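Local coordinates for ferrichrome ABC transporter substrate-binding protein (Staphylococcus pseudintermedius, PDB 5FLY) that probably captures iron-loaded ferrichrome and related hydroxamate siderophores at the cell surface and hands them to an ABC transporter for uptake, at residues A[104-116]-A[174-186]. Sequence-based numbering, arbitrary orientation.
Sequences IAFDYAKYNYLEQ and NWGRGSEVLYQAF. With 7PG (2,5,8,11,14,17,20,23-octaoxapentacosan-25-ol), chain P.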
# COMPACT_ATOMS: atom_id res chain seq x y z
N ILE A 104 14.55 -10.67 -6.28
CA ILE A 104 14.52 -9.26 -5.89
C ILE A 104 13.80 -9.14 -4.55
O ILE A 104 12.58 -9.33 -4.45
CB ILE A 104 13.82 -8.36 -6.92
CG1 ILE A 104 14.41 -8.58 -8.32
CG2 ILE A 104 13.98 -6.92 -6.55
CD1 ILE A 104 13.57 -7.99 -9.40
N ALA A 105 14.59 -8.83 -3.53
CA ALA A 105 14.09 -8.64 -2.19
C ALA A 105 14.03 -7.14 -1.90
O ALA A 105 14.98 -6.51 -1.46
CB ALA A 105 14.96 -9.35 -1.20
N PHE A 106 12.87 -6.58 -2.21
CA PHE A 106 12.68 -5.15 -2.10
C PHE A 106 12.79 -4.61 -0.68
O PHE A 106 12.19 -5.15 0.25
CB PHE A 106 11.31 -4.76 -2.64
CG PHE A 106 11.24 -4.67 -4.15
CD1 PHE A 106 11.67 -3.53 -4.80
CD2 PHE A 106 10.75 -5.73 -4.89
CE1 PHE A 106 11.62 -3.44 -6.19
CE2 PHE A 106 10.67 -5.64 -6.26
CZ PHE A 106 11.12 -4.50 -6.92
N ASP A 107 13.54 -3.52 -0.57
CA ASP A 107 13.49 -2.63 0.59
C ASP A 107 12.33 -1.69 0.30
O ASP A 107 12.47 -0.69 -0.40
CB ASP A 107 14.83 -1.88 0.77
CG ASP A 107 14.95 -1.11 2.10
OD1 ASP A 107 13.98 -0.82 2.84
OD2 ASP A 107 16.09 -0.74 2.40
N TYR A 108 11.15 -2.09 0.78
CA TYR A 108 9.89 -1.42 0.44
C TYR A 108 9.98 0.11 0.49
O TYR A 108 9.57 0.80 -0.46
CB TYR A 108 8.78 -1.89 1.39
CG TYR A 108 7.57 -1.01 1.28
CD1 TYR A 108 6.73 -1.13 0.20
CD2 TYR A 108 7.30 -0.02 2.23
CE1 TYR A 108 5.63 -0.32 0.05
CE2 TYR A 108 6.20 0.81 2.09
CZ TYR A 108 5.37 0.65 1.00
OH TYR A 108 4.26 1.45 0.83
N ALA A 109 10.52 0.63 1.58
CA ALA A 109 10.49 2.07 1.82
C ALA A 109 11.32 2.91 0.85
O ALA A 109 11.19 4.14 0.84
CB ALA A 109 10.93 2.36 3.25
N LYS A 110 12.13 2.27 0.01
CA LYS A 110 12.96 3.01 -0.95
C LYS A 110 12.20 3.49 -2.19
O LYS A 110 12.75 4.27 -2.98
CB LYS A 110 14.14 2.14 -1.39
CG LYS A 110 15.12 1.84 -0.29
CD LYS A 110 15.78 3.10 0.20
CE LYS A 110 16.78 2.82 1.30
NZ LYS A 110 17.42 4.10 1.71
N TYR A 111 10.96 3.05 -2.35
CA TYR A 111 10.12 3.43 -3.50
C TYR A 111 8.81 4.05 -3.04
O TYR A 111 8.08 3.44 -2.26
CB TYR A 111 9.79 2.22 -4.38
CG TYR A 111 10.98 1.58 -5.06
CD1 TYR A 111 11.75 0.62 -4.41
CD2 TYR A 111 11.33 1.93 -6.36
CE1 TYR A 111 12.84 0.04 -5.04
CE2 TYR A 111 12.41 1.34 -7.00
CZ TYR A 111 13.16 0.40 -6.33
OH TYR A 111 14.23 -0.18 -6.99
N ASN A 112 8.48 5.25 -3.53
CA ASN A 112 7.12 5.74 -3.33
C ASN A 112 6.23 4.94 -4.28
O ASN A 112 6.72 4.18 -5.11
CB ASN A 112 6.99 7.26 -3.53
CG ASN A 112 7.14 7.71 -4.98
OD1 ASN A 112 6.60 7.12 -5.91
ND2 ASN A 112 7.87 8.81 -5.17
N TYR A 113 4.92 5.09 -4.14
CA TYR A 113 3.99 4.18 -4.78
C TYR A 113 4.00 4.27 -6.31
O TYR A 113 3.71 3.28 -6.97
CB TYR A 113 2.58 4.43 -4.23
CG TYR A 113 1.84 5.64 -4.74
CD1 TYR A 113 2.23 6.93 -4.40
CD2 TYR A 113 0.70 5.48 -5.50
CE1 TYR A 113 1.53 8.03 -4.88
CE2 TYR A 113 -0.01 6.55 -5.96
CZ TYR A 113 0.40 7.83 -5.64
OH TYR A 113 -0.36 8.88 -6.13
N LEU A 114 4.35 5.43 -6.85
CA LEU A 114 4.45 5.58 -8.30
C LEU A 114 5.77 4.99 -8.83
O LEU A 114 5.77 4.25 -9.81
CB LEU A 114 4.32 7.06 -8.70
CG LEU A 114 2.98 7.71 -8.33
CD1 LEU A 114 2.95 9.19 -8.71
CD2 LEU A 114 1.82 7.01 -8.98
N GLU A 115 6.87 5.30 -8.16
CA GLU A 115 8.18 4.69 -8.44
C GLU A 115 8.09 3.16 -8.36
O GLU A 115 8.73 2.44 -9.10
CB GLU A 115 9.23 5.20 -7.45
CG GLU A 115 9.48 6.70 -7.53
CD GLU A 115 10.39 7.22 -6.42
OE1 GLU A 115 10.53 6.55 -5.37
OE2 GLU A 115 10.98 8.31 -6.62
N GLN A 116 7.29 2.68 -7.42
CA GLN A 116 7.11 1.24 -7.25
C GLN A 116 6.50 0.61 -8.51
O GLN A 116 6.97 -0.41 -8.99
CB GLN A 116 6.23 0.99 -6.02
CG GLN A 116 5.92 -0.46 -5.70
CD GLN A 116 5.02 -0.55 -4.49
OE1 GLN A 116 5.48 -0.36 -3.37
NE2 GLN A 116 3.73 -0.78 -4.72
N ASN A 174 3.29 7.09 2.76
CA ASN A 174 3.41 6.00 1.79
C ASN A 174 3.49 4.64 2.49
O ASN A 174 4.47 3.90 2.32
CB ASN A 174 4.66 6.23 0.90
CG ASN A 174 4.56 5.55 -0.47
OD1 ASN A 174 4.27 6.19 -1.47
ND2 ASN A 174 4.87 4.27 -0.51
N TRP A 175 2.46 4.30 3.27
CA TRP A 175 2.41 2.99 3.92
C TRP A 175 1.04 2.32 3.76
O TRP A 175 0.57 1.60 4.63
CB TRP A 175 2.78 3.12 5.40
CG TRP A 175 3.55 1.93 5.88
CD1 TRP A 175 3.04 0.79 6.42
CD2 TRP A 175 4.97 1.75 5.81
NE1 TRP A 175 4.06 -0.09 6.70
CE2 TRP A 175 5.25 0.47 6.34
CE3 TRP A 175 6.02 2.55 5.37
CZ2 TRP A 175 6.55 -0.02 6.44
CZ3 TRP A 175 7.31 2.06 5.48
CH2 TRP A 175 7.56 0.78 5.99
N GLY A 176 0.41 2.54 2.61
CA GLY A 176 -0.90 1.98 2.36
C GLY A 176 -1.95 2.62 3.25
O GLY A 176 -1.77 3.73 3.72
N ARG A 177 -3.05 1.91 3.42
CA ARG A 177 -4.20 2.37 4.19
C ARG A 177 -4.72 3.71 3.69
O ARG A 177 -5.23 4.51 4.46
CB ARG A 177 -3.84 2.46 5.68
CG ARG A 177 -3.56 1.12 6.32
CD ARG A 177 -2.13 0.66 6.11
NE ARG A 177 -1.86 -0.57 6.85
CZ ARG A 177 -0.83 -1.38 6.63
NH1 ARG A 177 0.05 -1.10 5.67
NH2 ARG A 177 -0.69 -2.47 7.36
N GLY A 178 -4.60 3.94 2.39
CA GLY A 178 -5.08 5.18 1.80
C GLY A 178 -4.12 6.36 1.87
O GLY A 178 -4.41 7.42 1.34
N SER A 179 -2.97 6.17 2.50
CA SER A 179 -2.02 7.26 2.70
C SER A 179 -1.54 7.85 1.37
O SER A 179 -1.44 9.07 1.23
CB SER A 179 -0.83 6.80 3.54
OG SER A 179 -0.11 5.76 2.90
N GLU A 180 -1.27 6.99 0.39
CA GLU A 180 -0.80 7.48 -0.90
C GLU A 180 -1.87 8.35 -1.55
O GLU A 180 -1.57 9.43 -2.06
CB GLU A 180 -0.42 6.32 -1.80
CG GLU A 180 0.75 5.53 -1.25
CD GLU A 180 0.37 4.46 -0.23
OE1 GLU A 180 -0.84 4.24 0.03
OE2 GLU A 180 1.33 3.83 0.28
N VAL A 181 -3.11 7.88 -1.54
CA VAL A 181 -4.19 8.64 -2.15
C VAL A 181 -4.42 9.97 -1.41
O VAL A 181 -4.55 11.02 -2.04
CB VAL A 181 -5.48 7.81 -2.19
CG1 VAL A 181 -6.67 8.69 -2.59
CG2 VAL A 181 -5.31 6.63 -3.14
N LEU A 182 -4.48 9.91 -0.08
CA LEU A 182 -4.84 11.07 0.73
C LEU A 182 -3.75 12.15 0.73
O LEU A 182 -4.06 13.32 0.49
CB LEU A 182 -5.15 10.63 2.15
CG LEU A 182 -6.42 9.79 2.29
CD1 LEU A 182 -6.46 9.09 3.64
CD2 LEU A 182 -7.67 10.66 2.05
N TYR A 183 -2.50 11.76 0.96
CA TYR A 183 -1.42 12.74 1.14
C TYR A 183 -0.68 13.10 -0.15
O TYR A 183 -0.18 14.23 -0.27
CB TYR A 183 -0.41 12.22 2.16
CG TYR A 183 -1.01 11.97 3.51
CD1 TYR A 183 -1.55 13.01 4.26
CD2 TYR A 183 -1.03 10.69 4.05
CE1 TYR A 183 -2.10 12.78 5.53
CE2 TYR A 183 -1.59 10.45 5.30
CZ TYR A 183 -2.11 11.50 6.03
OH TYR A 183 -2.65 11.25 7.28
N GLN A 184 -0.56 12.16 -1.08
CA GLN A 184 0.17 12.42 -2.31
C GLN A 184 -0.77 12.76 -3.46
O GLN A 184 -0.66 13.84 -4.05
CB GLN A 184 1.06 11.23 -2.68
CG GLN A 184 2.07 10.88 -1.59
CD GLN A 184 3.00 9.75 -1.98
OE1 GLN A 184 3.67 9.81 -3.02
NE2 GLN A 184 3.02 8.69 -1.16
N ALA A 185 -1.67 11.85 -3.80
CA ALA A 185 -2.56 12.05 -4.95
C ALA A 185 -3.54 13.22 -4.72
O ALA A 185 -3.73 14.04 -5.63
CB ALA A 185 -3.33 10.78 -5.27
N PHE A 186 -4.17 13.28 -3.55
CA PHE A 186 -5.14 14.35 -3.25
C PHE A 186 -4.46 15.57 -2.60
O PHE A 186 -5.07 16.64 -2.52
CB PHE A 186 -6.26 13.88 -2.30
CG PHE A 186 -7.22 12.86 -2.87
CD1 PHE A 186 -7.27 12.58 -4.23
CD2 PHE A 186 -8.09 12.18 -2.01
CE1 PHE A 186 -8.18 11.62 -4.71
CE2 PHE A 186 -9.00 11.24 -2.50
CZ PHE A 186 -9.03 10.96 -3.84
C2 7PG P . -0.79 -6.40 5.83
O1 7PG P . -1.78 -6.58 6.81
C3 7PG P . -1.77 -5.60 7.80
C4 7PG P . -1.08 -6.13 9.05
O2 7PG P . -1.37 -5.32 10.17
C5 7PG P . -1.11 -3.96 9.99
C6 7PG P . -0.58 -3.33 11.27
O3 7PG P . 0.35 -2.33 10.95
C7 7PG P . 1.68 -2.76 10.76
C8 7PG P . 2.48 -1.63 10.11
O4 7PG P . 3.79 -2.02 9.76
C9 7PG P . 3.85 -3.10 8.88
C10 7PG P . 5.11 -3.10 8.01
O5 7PG P . 4.75 -3.70 6.79
C11 7PG P . 5.62 -3.55 5.70
C12 7PG P . 4.84 -3.75 4.40
O6 7PG P . 4.88 -2.59 3.61
C13 7PG P . 3.78 -1.73 3.67
C14 7PG P . 2.57 -2.38 2.99
O7 7PG P . 1.93 -1.42 2.20
C15 7PG P . 1.26 -1.92 1.08
O HOH W 1 5.52 2.38 -2.43
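Tyr113 lies against Asn174, Glu180, Gln184 and Ala185, a worked example of how an aromatic side chain and one amide can join two lobes. From Tyr113 CB, itself against Glu180 CG, chi1 of 77° puts CG between the backbone N and the carbonyl carbon and turns one ring face to Glu180 at the start of helix 179-185. Glu180 CB then sits over the ring centre, a CH-pi contact 3.8 Å from the centroid of the Tyr113 ring. CD1 and CE1 form an edge facing Gln184, whose OE1 is 3.3 Å from Tyr113 CE1 in the ring plane, the amide standing perpendicular to the ring. Finally Tyr113 OH passes Ala185 CB at 3.6 Å and is hydrogen-bonded to Trp137 NE1, on helix 127-152. Asn174 OD1 accepts two bonds, from Tyr113 N (3.0 Å, bent to 136°) and Gln184 NE2 (2.8 Å), while its ND2 donates to a water shared with Tyr111 O and Gln116 OE1. Toward the ligand, Tyr108 OH donates to Asn174 O from above the carbonyl plane, and the Tyr108 edge meets the Trp175 face in a T-shaped pair, planes at 80°. The polyether touches both rings. CH-pi packing and the doubly bonded Asn174 amide thus link the lobe junction, through Tyr108, to the cleft where ferrichrome probably binds.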